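PDB 5CGZ: 4-oxalmesaconate hydratase from Pseudomonas putida, which catalyses the zinc-dependent hydration of 4-carboxy-2-hydroxymuconate (the enol of oxalomesaconate) to 4-carboxy-4-hydroxy-2-oxoadipate, the third step of gallate degradation. Local coordinates for residues A4-A9 against M32-L37; A71-A76 against Y183-C188; E108-H113 against G150-Y155; P169-D174 against L228-P233. All coordinates share one frame; numbering follows the deposited sequence.

Overall arrangement
Three contacts follow one mixed sheet: interaction 1 joins strands 3-8 and 31-36, interaction 3 strands 110-112 and 154-157, interaction 4 strands 225-230 and 171-174. The centres of 1 and 3, and of 3 and 4, are about 11 Å apart, those of 1 and 4 about 17 Å. Along the chain these three close in series. Interaction 2 packs helix 56-74 against helix 179-186, centred about 14 Å from interaction 1, which it touches through Ala76 on Met32 and Val34. Its loop encloses interaction 3, and its segments alternate with those of interaction 4. Interaction 1 ends beside the zinc site of the Rossmann-like core, while interactions 3 and 4 reach another subunit of the hexamer.

Interaction 1 (A4-A9 against M32-L37); sequences ALVVSA and MHVVCL
Val6 O accepts the backbone N-H of Val35 at 2.8 Å, and the CA-H of Val34 also reaches it, at 3.5 Å from CA. This is the middle of a parallel strand pair, the two strands of a beta-alpha-beta unit in a Rossmann-like fold, with helix 13-27 as the crossover. Four more backbone hydrogen bonds flank it: His33 N gives to Ala4 O, Val6 N to His33 O, Ser8 N to Val35 O, and Leu37 N to Ser8 O.

On the face bearing Ala4, Val6 and Ser8, covered by helix 13-27, Met32 bends at chi2 and chi3 and curls its thioether back over Ala4 CB, which meets SD at 3.6 Å and CE at 3.7 Å. Farther along, Val34 CG2 presses on Val6 CB at 4.0 Å. On the other face, under helix 92-105, Leu5 and His33 lie side by side, and Leu5 CD1 reaches Val35 CG2 at 4.1 Å. Glu79 and Ser77 hold the two imidazole nitrogens of His33.

The C-terminal end approaches the zinc site. Ser8 OG bonds to the carbonyl of the zinc ligand His10, and Ala9 packs on the ligand His123. Leu37 swings back across the same end and sets CD1 4.0 Å from Val7 CG1.

Interaction 2 (A71-A76 against Y183-C188); sequences AEILGA and YAAIQC
Ile73 and Leu74, on the last turn of helix 56-74, meet Ala184 and Ala185 of helix 179-186, and Cys188 just beyond that range, in a contact made almost wholly by apolar side chains; no hydrogen bond crosses it, and only 190 Å² is buried.

Among the apolar contacts, Ile73 spreads two branches over the other helix. Its CG2, anti to the backbone N, lies 4.0 Å from Ala184 CB and a little farther from Ala185 CB. Its other branch runs out extended (chi2 171°), carrying CD1 to 3.6 Å from Cys188 SG and 3.7 Å from the carbonyl oxygen Ala184 O. Leu74 takes the neighbouring place: its isopropyl end closes on a single methyl, with CD2 3.6 Å from Ala185 CB and CG hardly farther. Ala185 CB touches both large side chains, Leu74 more closely than Ile73; consistent with its small size, Ile73 CA and Ala185 CA come within 6.0 Å. Leu74 also reaches Phe14 and Ile22 of helix 13-27, and Ala70 and Ala69 extend the contact one turn back along helix 56-74.

Hydrogen bonding within 71-76 closes its helix. Ala71 O accepts from both Gly75 N and Ala76 N, each at 2.9 Å and from opposite faces of its plane, while Gly75 N makes a weaker bond to Glu72 O. Gly75, with its positive phi of 92°, is the C-prime residue. The contact is thus two helix ends packed through small and branched side chains, with helix 56-74 closed by a Schellman motif that turns the chain into strand 76-80.

Interaction 3 (E108-H113 against G150-Y155); sequences EFVLSH and GAPPVY
Leu111 and Tyr155 both turn CG away from their own carbonyl carbons (chi1 -49° and -55°), and this brings the leucine methyl CD2 to 3.8 Å from Tyr155 CD1, oblique to the ring. Phe109 instead holds CG between its backbone N and carbonyl carbon (chi1 65°), which carries its ring off from the other segment and leaves CB at the edge of the Tyr155 ring, 4.1 Å from CE1.

Underneath runs a short pairing of neighbouring parallel strands in the middle of the Rossmann-like sheet, beginning at two prolines. Val110 N donates to Pro153 O at 2.8 Å, Tyr155 N returns to Val110 O at 2.8 Å, and Ser112 N gives to Tyr155 O at 2.9 Å. At the entry the carbonyl of Glu108 sits close against the proline rings, its O 3.1 Å from Pro153 CD and 3.3 Å from Pro152 CB. On the face opposite Leu111 and Tyr155, Val110 CB packs on Val154 CG2 at 4.2 Å.

Several polar ends are used elsewhere: Tyr155 OH bonds to Leu239 O of the second subunit, Ser112 OG to Val7 O, and Glu108 OE1 to Tyr30 OH, while Glu108 OE2 makes a salt bridge to Lys2 NZ. Strand 110-112 lies between strands 3-8 and 154-157. Leu111 rests on helix 13-27, Val154 and Ser112 on helix 122-138, and Tyr155 on strand 225-230.

Interaction 4 (P169-D174 against L228-P233); sequences PDTFLD and LQSVFP
Asp170 and Ser230 form the tight polar part of this contact. Asp170 OD1 takes Ser230 OG at 2.7 Å, from the syn side and 22° out of the carboxylate plane, and it also receives Thr171 OG1 at 2.8 Å. The other oxygen, OD2, accepts Ser230 N at 2.9 Å. With CG between its backbone N and carbonyl carbon (chi1 56°), the aspartate brings both oxygens to the serine, and the several bonds fix how the carboxylate is turned.

Beside it the backbones meet closely: Leu228 N donates to Thr171 O at 2.8 Å, and Thr171 N returns to Leu228 O at 3.1 Å. Leu228 CD2 reaches Leu173 CB at 4.1 Å.

The Gln229 side is looser, with a single bridging water. It donates to Asp170 OD2 at 2.7 Å and binds Gln229 NE2 only weakly, while Gln229 OE1 accepts from Arg168 N.

Thr171, Phe172 and Leu173 pair in parallel with a strand of the second subunit, carrying the sheet across the interface. Within the chain, Asp170 and Thr171 both face Leu228, making a classic beta bulge in the antiparallel pairing of strands 171-174 and 225-230, at the edge of this chain's sheet.

Interaction 1 (A4-A9 against M32-L37)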
loop_
_atom_site.group_PDB
_atom_site.type_symbol
_atom_site.label_atom_id
_atom_site.label_comp_id
_atom_site.label_asym_id
_atom_site.label_seq_id
_atom_site.Cartn_x
_atom_site.Cartn_y
_atom_site.Cartn_z
ATOM N N ALA A 4 -1.026 3.184 32.643
ATOM C CA ALA A 4 -0.722 2.888 31.242
ATOM C C ALA A 4 0.495 1.978 31.178
ATOM O O ALA A 4 1.234 1.837 32.158
ATOM C CB ALA A 4 -0.491 4.183 30.428
ATOM N N LEU A 5 0.699 1.367 30.017
ATOM C CA LEU A 5 1.644 0.274 29.873
ATOM C C LEU A 5 2.590 0.490 28.697
ATOM O O LEU A 5 2.172 0.911 27.609
ATOM C CB LEU A 5 0.881 -1.048 29.690
ATOM C CG LEU A 5 1.727 -2.296 29.431
ATOM C CD1 LEU A 5 2.547 -2.644 30.680
ATOM C CD2 LEU A 5 0.850 -3.475 29.001
ATOM N N VAL A 6 3.862 0.188 28.914
ATOM C CA VAL A 6 4.840 0.208 27.838
ATOM C C VAL A 6 5.442 -1.187 27.714
ATOM O O VAL A 6 5.918 -1.745 28.701
ATOM C CB VAL A 6 5.945 1.257 28.093
ATOM C CG1 VAL A 6 7.003 1.227 26.983
ATOM C CG2 VAL A 6 5.325 2.635 28.221
ATOM N N VAL A 7 5.384 -1.770 26.519
ATOM C CA VAL A 7 6.015 -3.072 26.283
ATOM C C VAL A 7 7.265 -2.922 25.413
ATOM O O VAL A 7 7.183 -2.649 24.212
ATOM C CB VAL A 7 5.053 -4.059 25.629
ATOM C CG1 VAL A 7 5.724 -5.424 25.478
ATOM C CG2 VAL A 7 3.790 -4.178 26.467
ATOM N N SER A 8 8.413 -3.110 26.053
ATOM C CA SER A 8 9.725 -2.866 25.471
ATOM C C SER A 8 10.414 -4.196 25.140
ATOM O O SER A 8 10.550 -5.047 26.020
ATOM C CB SER A 8 10.549 -2.040 26.470
ATOM O OG SER A 8 11.808 -1.670 25.965
ATOM N N ALA A 9 10.830 -4.408 23.890
ATOM C CA ALA A 9 11.462 -5.689 23.537
ATOM C C ALA A 9 12.772 -5.899 24.305
ATOM O O ALA A 9 13.038 -6.974 24.847
ATOM C CB ALA A 9 11.727 -5.771 22.042
ATOM N N MET A 32 2.559 4.691 35.505
ATOM C CA MET A 32 3.164 4.158 34.298
ATOM C C MET A 32 3.929 2.886 34.622
ATOM O O MET A 32 4.790 2.888 35.496
ATOM C CB MET A 32 4.091 5.195 33.661
ATOM C CG MET A 32 3.372 6.474 33.202
ATOM S SD MET A 32 2.072 6.154 31.979
ATOM C CE MET A 32 3.014 5.279 30.717
ATOM N N HIS A 33 3.607 1.802 33.920
ATOM C CA HIS A 33 4.320 0.537 34.100
ATOM C C HIS A 33 5.017 0.089 32.818
ATOM O O HIS A 33 4.424 0.109 31.736
ATOM C CB HIS A 33 3.365 -0.566 34.566
ATOM C CG HIS A 33 4.062 -1.848 34.905
ATOM N ND1 HIS A 33 5.024 -1.933 35.894
ATOM C CD2 HIS A 33 3.959 -3.092 34.375
ATOM C CE1 HIS A 33 5.474 -3.174 35.963
ATOM N NE2 HIS A 33 4.844 -3.899 35.051
ATOM N N VAL A 34 6.265 -0.339 32.953
ATOM C CA VAL A 34 7.055 -0.816 31.828
ATOM C C VAL A 34 7.361 -2.305 31.973
ATOM O O VAL A 34 7.856 -2.749 33.016
ATOM C CB VAL A 34 8.377 -0.033 31.706
ATOM C CG1 VAL A 34 9.251 -0.586 30.578
ATOM C CG2 VAL A 34 8.093 1.438 31.478
ATOM N N VAL A 35 7.050 -3.076 30.935
ATOM C CA VAL A 35 7.546 -4.442 30.828
ATOM C C VAL A 35 8.696 -4.487 29.819
ATOM O O VAL A 35 8.511 -4.136 28.650
ATOM C CB VAL A 35 6.462 -5.435 30.376
ATOM C CG1 VAL A 35 7.082 -6.806 30.117
ATOM C CG2 VAL A 35 5.345 -5.536 31.401
ATOM N N CYS A 36 9.876 -4.907 30.275
ATOM C CA CYS A 36 11.002 -5.203 29.391
ATOM C C CYS A 36 11.078 -6.701 29.159
ATOM O O CYS A 36 11.399 -7.455 30.077
ATOM C CB CYS A 36 12.317 -4.710 29.984
ATOM S SG CYS A 36 12.395 -2.943 30.276
ATOM N N LEU A 37 10.791 -7.140 27.939
ATOM C CA LEU A 37 10.711 -8.571 27.673
ATOM C C LEU A 37 12.087 -9.227 27.790
ATOM O O LEU A 37 12.203 -10.375 28.227
ATOM C CB LEU A 37 10.101 -8.833 26.292
ATOM C CG LEU A 37 8.641 -8.383 26.122
ATOM C CD1 LEU A 37 8.201 -8.483 24.664
ATOM C CD2 LEU A 37 7.709 -9.188 27.019
#

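Interaction 2 (A71-A76 against Y183-C188)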
loop_
_atom_site.group_PDB
_atom_site.type_symbol
_atom_site.label_atom_id
_atom_site.label_comp_id
_atom_site.label_asym_id
_atom_site.label_seq_id
_atom_site.Cartn_x
_atom_site.Cartn_y
_atom_site.Cartn_z
ATOM N N ALA A 71 13.879 4.269 34.801
ATOM C CA ALA A 71 12.481 4.205 35.217
ATOM C C ALA A 71 12.205 5.129 36.399
ATOM O O ALA A 71 11.166 5.786 36.450
ATOM C CB ALA A 71 12.090 2.772 35.563
ATOM N N GLU A 72 13.143 5.164 37.345
ATOM C CA GLU A 72 13.022 5.993 38.544
ATOM C C GLU A 72 12.948 7.464 38.153
ATOM O O GLU A 72 12.085 8.203 38.619
ATOM C CB GLU A 72 14.205 5.742 39.495
ATOM C CG GLU A 72 14.008 6.229 40.937
ATOM C CD GLU A 72 14.585 7.617 41.198
ATOM O OE1 GLU A 72 15.371 8.115 40.360
ATOM O OE2 GLU A 72 14.252 8.210 42.248
ATOM N N ILE A 73 13.858 7.872 37.278
ATOM C CA ILE A 73 13.893 9.243 36.766
ATOM C C ILE A 73 12.604 9.623 36.027
ATOM O O ILE A 73 12.079 10.725 36.201
ATOM C CB ILE A 73 15.086 9.449 35.811
ATOM C CG1 ILE A 73 16.405 9.390 36.588
ATOM C CG2 ILE A 73 14.934 10.757 35.031
ATOM C CD1 ILE A 73 17.641 9.365 35.718
ATOM N N LEU A 74 12.088 8.703 35.213
ATOM C CA LEU A 74 10.906 8.984 34.403
ATOM C C LEU A 74 9.622 8.937 35.235
ATOM O O LEU A 74 8.627 9.570 34.882
ATOM C CB LEU A 74 10.819 7.996 33.235
ATOM C CG LEU A 74 11.986 8.058 32.237
ATOM C CD1 LEU A 74 11.916 6.877 31.267
ATOM C CD2 LEU A 74 12.007 9.397 31.479
ATOM N N GLY A 75 9.646 8.195 36.340
ATOM C CA GLY A 75 8.465 8.045 37.176
ATOM C C GLY A 75 7.622 6.827 36.812
ATOM O O GLY A 75 6.398 6.864 36.894
ATOM N N ALA A 76 8.273 5.741 36.406
ATOM C CA ALA A 76 7.562 4.512 36.059
ATOM C C ALA A 76 8.026 3.356 36.917
ATOM O O ALA A 76 9.142 3.372 37.430
ATOM C CB ALA A 76 7.774 4.165 34.595
ATOM N N TYR A 183 15.924 13.209 28.893
ATOM C CA TYR A 183 17.354 13.260 28.614
ATOM C C TYR A 183 18.191 12.717 29.779
ATOM O O TYR A 183 19.220 12.068 29.569
ATOM C CB TYR A 183 17.795 14.686 28.277
ATOM C CG TYR A 183 19.233 14.722 27.820
ATOM C CD1 TYR A 183 19.609 14.128 26.617
ATOM C CD2 TYR A 183 20.223 15.310 28.603
ATOM C CE1 TYR A 183 20.928 14.138 26.195
ATOM C CE2 TYR A 183 21.550 15.321 28.189
ATOM C CZ TYR A 183 21.892 14.731 26.988
ATOM O OH TYR A 183 23.197 14.738 26.574
ATOM N N ALA A 184 17.756 12.983 31.007
ATOM C CA ALA A 184 18.434 12.410 32.169
ATOM C C ALA A 184 18.314 10.889 32.154
ATOM O O ALA A 184 19.267 10.181 32.477
ATOM C CB ALA A 184 17.869 12.983 33.465
ATOM N N ALA A 185 17.149 10.379 31.763
ATOM C CA ALA A 185 16.990 8.929 31.634
ATOM C C ALA A 185 17.903 8.396 30.528
ATOM O O ALA A 185 18.528 7.345 30.665
ATOM C CB ALA A 185 15.538 8.570 31.348
ATOM N N ILE A 186 17.970 9.134 29.425
ATOM C CA ILE A 186 18.836 8.766 28.310
ATOM C C ILE A 186 20.294 8.627 28.763
ATOM O O ILE A 186 21.010 7.714 28.338
ATOM C CB ILE A 186 18.711 9.805 27.166
ATOM C CG1 ILE A 186 17.539 9.432 26.250
ATOM C CG2 ILE A 186 19.994 9.906 26.356
ATOM C CD1 ILE A 186 17.322 10.418 25.127
ATOM N N GLN A 187 20.724 9.524 29.647
ATOM C CA GLN A 187 22.099 9.498 30.136
ATOM C C GLN A 187 22.406 8.287 31.024
ATOM O O GLN A 187 23.566 7.989 31.279
ATOM C CB GLN A 187 22.410 10.794 30.882
ATOM C CG GLN A 187 22.582 11.973 29.937
ATOM C CD GLN A 187 22.975 13.248 30.643
ATOM O OE1 GLN A 187 23.990 13.854 30.313
ATOM N NE2 GLN A 187 22.164 13.675 31.604
ATOM N N CYS A 188 21.376 7.581 31.480
ATOM C CA CYS A 188 21.591 6.314 32.174
ATOM C C CYS A 188 22.064 5.219 31.220
ATOM O O CYS A 188 22.582 4.199 31.658
ATOM C CB CYS A 188 20.317 5.845 32.878
ATOM S SG CYS A 188 19.759 6.916 34.186
#

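Interaction 3 (E108-H113 against G150-Y155)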
loop_
_atom_site.group_PDB
_atom_site.type_symbol
_atom_site.label_atom_id
_atom_site.label_comp_id
_atom_site.label_asym_id
_atom_site.label_seq_id
_atom_site.Cartn_x
_atom_site.Cartn_y
_atom_site.Cartn_z
ATOM N N GLU A 108 -4.695 2.486 30.384
ATOM C CA GLU A 108 -5.540 3.312 29.525
ATOM C C GLU A 108 -5.019 3.343 28.100
ATOM O O GLU A 108 -5.770 3.627 27.165
ATOM C CB GLU A 108 -5.627 4.745 30.046
ATOM C CG GLU A 108 -6.527 4.915 31.261
ATOM C CD GLU A 108 -6.656 6.376 31.664
ATOM O OE1 GLU A 108 -6.367 7.276 30.825
ATOM O OE2 GLU A 108 -7.041 6.627 32.821
ATOM N N PHE A 109 -3.725 3.088 27.944
ATOM C CA PHE A 109 -3.133 2.983 26.615
ATOM C C PHE A 109 -1.855 2.167 26.699
ATOM O O PHE A 109 -1.320 1.944 27.794
ATOM C CB PHE A 109 -2.873 4.375 26.001
ATOM C CG PHE A 109 -1.846 5.209 26.743
ATOM C CD1 PHE A 109 -0.493 5.097 26.446
ATOM C CD2 PHE A 109 -2.242 6.128 27.707
ATOM C CE1 PHE A 109 0.454 5.872 27.113
ATOM C CE2 PHE A 109 -1.304 6.910 28.378
ATOM C CZ PHE A 109 0.047 6.780 28.084
ATOM N N VAL A 110 -1.388 1.701 25.544
ATOM C CA VAL A 110 -0.195 0.866 25.467
ATOM C C VAL A 110 0.783 1.407 24.424
ATOM O O VAL A 110 0.381 1.790 23.325
ATOM C CB VAL A 110 -0.554 -0.585 25.107
ATOM C CG1 VAL A 110 0.676 -1.485 25.225
ATOM C CG2 VAL A 110 -1.679 -1.082 25.998
ATOM N N LEU A 111 2.067 1.441 24.770
ATOM C CA LEU A 111 3.102 1.810 23.804
ATOM C C LEU A 111 3.998 0.607 23.532
ATOM O O LEU A 111 4.425 -0.076 24.469
ATOM C CB LEU A 111 3.947 2.977 24.326
ATOM C CG LEU A 111 3.220 4.203 24.870
ATOM C CD1 LEU A 111 4.222 5.293 25.196
ATOM C CD2 LEU A 111 2.204 4.694 23.853
ATOM N N SER A 112 4.277 0.328 22.262
ATOM C CA SER A 112 5.245 -0.714 21.934
ATOM C C SER A 112 5.869 -0.426 20.564
ATOM O O SER A 112 5.769 0.702 20.067
ATOM C CB SER A 112 4.594 -2.104 21.981
ATOM O OG SER A 112 5.583 -3.126 22.029
ATOM N N HIS A 113 6.499 -1.435 19.960
ATOM C CA HIS A 113 7.293 -1.247 18.731
ATOM C C HIS A 113 6.467 -1.272 17.441
ATOM O O HIS A 113 5.331 -1.730 17.434
ATOM C CB HIS A 113 8.375 -2.330 18.625
ATOM C CG HIS A 113 9.363 -2.320 19.748
ATOM N ND1 HIS A 113 10.594 -1.695 19.656
ATOM C CD2 HIS A 113 9.325 -2.875 20.981
ATOM C CE1 HIS A 113 11.257 -1.858 20.783
ATOM N NE2 HIS A 113 10.510 -2.576 21.608
ATOM N N GLY A 150 -10.587 -3.335 28.905
ATOM C CA GLY A 150 -11.445 -2.699 27.910
ATOM C C GLY A 150 -10.760 -2.639 26.547
ATOM O O GLY A 150 -10.298 -3.662 26.038
ATOM N N ALA A 151 -10.676 -1.444 25.964
ATOM C CA ALA A 151 -10.031 -1.275 24.661
ATOM C C ALA A 151 -9.038 -0.121 24.685
ATOM O O ALA A 151 -9.234 0.874 23.999
ATOM C CB ALA A 151 -11.083 -1.049 23.565
ATOM N N PRO A 152 -7.971 -0.246 25.488
ATOM C CA PRO A 152 -6.985 0.841 25.521
ATOM C C PRO A 152 -6.328 1.005 24.157
ATOM O O PRO A 152 -5.968 0.005 23.540
ATOM C CB PRO A 152 -5.965 0.375 26.573
ATOM C CG PRO A 152 -6.112 -1.138 26.595
ATOM C CD PRO A 152 -7.576 -1.394 26.328
ATOM N N PRO A 153 -6.209 2.247 23.681
ATOM C CA PRO A 153 -5.454 2.515 22.453
ATOM C C PRO A 153 -4.050 1.915 22.521
ATOM O O PRO A 153 -3.434 1.866 23.587
ATOM C CB PRO A 153 -5.399 4.048 22.395
ATOM C CG PRO A 153 -6.647 4.491 23.132
ATOM C CD PRO A 153 -6.841 3.460 24.237
ATOM N N VAL A 154 -3.564 1.432 21.387
ATOM C CA VAL A 154 -2.209 0.914 21.285
ATOM C C VAL A 154 -1.449 1.770 20.263
ATOM O O VAL A 154 -1.992 2.112 19.214
ATOM C CB VAL A 154 -2.199 -0.565 20.855
ATOM C CG1 VAL A 154 -0.760 -1.078 20.709
ATOM C CG2 VAL A 154 -2.989 -1.426 21.848
ATOM N N TYR A 155 -0.208 2.124 20.577
ATOM C CA TYR A 155 0.608 2.938 19.683
ATOM C C TYR A 155 1.967 2.311 19.473
ATOM O O TYR A 155 2.542 1.754 20.407
ATOM C CB TYR A 155 0.831 4.347 20.243
ATOM C CG TYR A 155 -0.407 5.143 20.591
ATOM C CD1 TYR A 155 -0.993 5.030 21.850
ATOM C CD2 TYR A 155 -0.959 6.043 19.683
ATOM C CE1 TYR A 155 -2.115 5.771 22.189
ATOM C CE2 TYR A 155 -2.086 6.802 20.013
ATOM C CZ TYR A 155 -2.655 6.657 21.273
ATOM O OH TYR A 155 -3.763 7.397 21.633
#

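Interaction 4 (P169-D174 against L228-P233)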
loop_
_atom_site.group_PDB
_atom_site.type_symbol
_atom_site.label_atom_id
_atom_site.label_comp_id
_atom_site.label_asym_id
_atom_site.label_seq_id
_atom_site.Cartn_x
_atom_site.Cartn_y
_atom_site.Cartn_z
ATOM N N PRO A 169 4.119 8.611 11.844
ATOM C CA PRO A 169 3.458 9.096 13.064
ATOM C C PRO A 169 2.137 9.769 12.716
ATOM O O PRO A 169 2.159 10.729 11.960
ATOM C CB PRO A 169 4.465 10.100 13.639
ATOM C CG PRO A 169 5.216 10.621 12.423
ATOM C CD PRO A 169 5.220 9.488 11.395
ATOM N N ASP A 170 1.011 9.259 13.210
ATOM C CA ASP A 170 -0.270 9.941 13.014
ATOM C C ASP A 170 -0.602 10.756 14.270
ATOM O O ASP A 170 -1.611 11.465 14.329
ATOM C CB ASP A 170 -1.394 8.942 12.694
ATOM C CG ASP A 170 -1.552 7.858 13.770
ATOM O OD1 ASP A 170 -1.570 8.180 14.972
ATOM O OD2 ASP A 170 -1.653 6.676 13.415
ATOM N N THR A 171 0.269 10.657 15.268
ATOM C CA THR A 171 0.061 11.342 16.545
ATOM C C THR A 171 1.390 11.893 17.050
ATOM O O THR A 171 2.362 11.154 17.151
ATOM C CB THR A 171 -0.544 10.385 17.603
ATOM O OG1 THR A 171 -1.793 9.874 17.127
ATOM C CG2 THR A 171 -0.777 11.093 18.953
ATOM N N PHE A 172 1.447 13.193 17.336
ATOM C CA PHE A 172 2.619 13.771 17.996
ATOM C C PHE A 172 2.296 14.133 19.432
ATOM O O PHE A 172 1.334 14.863 19.708
ATOM C CB PHE A 172 3.135 15.021 17.267
ATOM C CG PHE A 172 3.826 14.727 15.970
ATOM C CD1 PHE A 172 5.026 14.033 15.954
ATOM C CD2 PHE A 172 3.286 15.160 14.767
ATOM C CE1 PHE A 172 5.675 13.756 14.753
ATOM C CE2 PHE A 172 3.927 14.898 13.564
ATOM C CZ PHE A 172 5.123 14.187 13.557
ATOM N N LEU A 173 3.114 13.622 20.341
ATOM C CA LEU A 173 2.991 13.934 21.754
ATOM C C LEU A 173 3.997 15.024 22.101
ATOM O O LEU A 173 5.198 14.827 21.939
ATOM C CB LEU A 173 3.234 12.689 22.611
ATOM C CG LEU A 173 2.998 12.832 24.114
ATOM C CD1 LEU A 173 1.498 12.999 24.408
ATOM C CD2 LEU A 173 3.584 11.634 24.872
ATOM N N ASP A 174 3.506 16.170 22.561
ATOM C CA ASP A 174 4.389 17.268 22.948
ATOM C C ASP A 174 5.030 16.951 24.288
ATOM O O ASP A 174 4.360 16.966 25.319
ATOM C CB ASP A 174 3.616 18.588 23.023
ATOM C CG ASP A 174 4.513 19.777 23.337
ATOM O OD1 ASP A 174 5.735 19.584 23.531
ATOM O OD2 ASP A 174 3.988 20.912 23.400
ATOM N N LEU A 228 3.999 8.898 17.306
ATOM C CA LEU A 228 3.353 7.608 17.557
ATOM C C LEU A 228 2.497 7.200 16.363
ATOM O O LEU A 228 1.875 8.053 15.720
ATOM C CB LEU A 228 2.461 7.663 18.803
ATOM C CG LEU A 228 2.999 7.825 20.234
ATOM C CD1 LEU A 228 3.973 6.723 20.582
ATOM C CD2 LEU A 228 3.617 9.189 20.450
ATOM N N GLN A 229 2.437 5.902 16.077
ATOM C CA GLN A 229 1.467 5.406 15.106
ATOM C C GLN A 229 0.402 4.573 15.806
ATOM O O GLN A 229 0.700 3.555 16.422
ATOM C CB GLN A 229 2.138 4.579 14.001
ATOM C CG GLN A 229 1.127 4.112 12.951
ATOM C CD GLN A 229 1.743 3.798 11.583
ATOM O OE1 GLN A 229 2.889 3.374 11.484
ATOM N NE2 GLN A 229 0.964 4.013 10.520
ATOM N N SER A 230 -0.842 5.014 15.681
ATOM C CA SER A 230 -1.988 4.379 16.323
ATOM C C SER A 230 -2.388 3.087 15.661
ATOM O O SER A 230 -2.442 3.004 14.442
ATOM C CB SER A 230 -3.197 5.317 16.301
ATOM O OG SER A 230 -2.829 6.596 16.773
ATOM N N VAL A 231 -2.716 2.091 16.467
ATOM C CA VAL A 231 -3.226 0.839 15.927
ATOM C C VAL A 231 -4.729 0.913 15.652
ATOM O O VAL A 231 -5.200 0.400 14.647
ATOM C CB VAL A 231 -2.938 -0.333 16.879
ATOM C CG1 VAL A 231 -3.614 -1.601 16.379
ATOM C CG2 VAL A 231 -1.424 -0.531 17.020
ATOM N N PHE A 232 -5.478 1.569 16.537
ATOM C CA PHE A 232 -6.934 1.580 16.437
ATOM C C PHE A 232 -7.485 2.976 16.173
ATOM O O PHE A 232 -6.865 3.976 16.545
ATOM C CB PHE A 232 -7.571 1.027 17.723
ATOM C CG PHE A 232 -7.122 -0.359 18.064
ATOM C CD1 PHE A 232 -7.629 -1.452 17.374
ATOM C CD2 PHE A 232 -6.180 -0.568 19.062
ATOM C CE1 PHE A 232 -7.208 -2.738 17.671
ATOM C CE2 PHE A 232 -5.742 -1.855 19.372
ATOM C CZ PHE A 232 -6.250 -2.940 18.676
ATOM N N PRO A 233 -8.672 3.042 15.552
ATOM C CA PRO A 233 -9.377 4.317 15.397
ATOM C C PRO A 233 -9.717 4.911 16.761
ATOM O O PRO A 233 -10.140 4.185 17.661
ATOM C CB PRO A 233 -10.648 3.924 14.636
ATOM C CG PRO A 233 -10.861 2.466 14.997
ATOM C CD PRO A 233 -9.474 1.893 15.081
HETATM O O HOH W 1 -2.155 5.187 11.221
#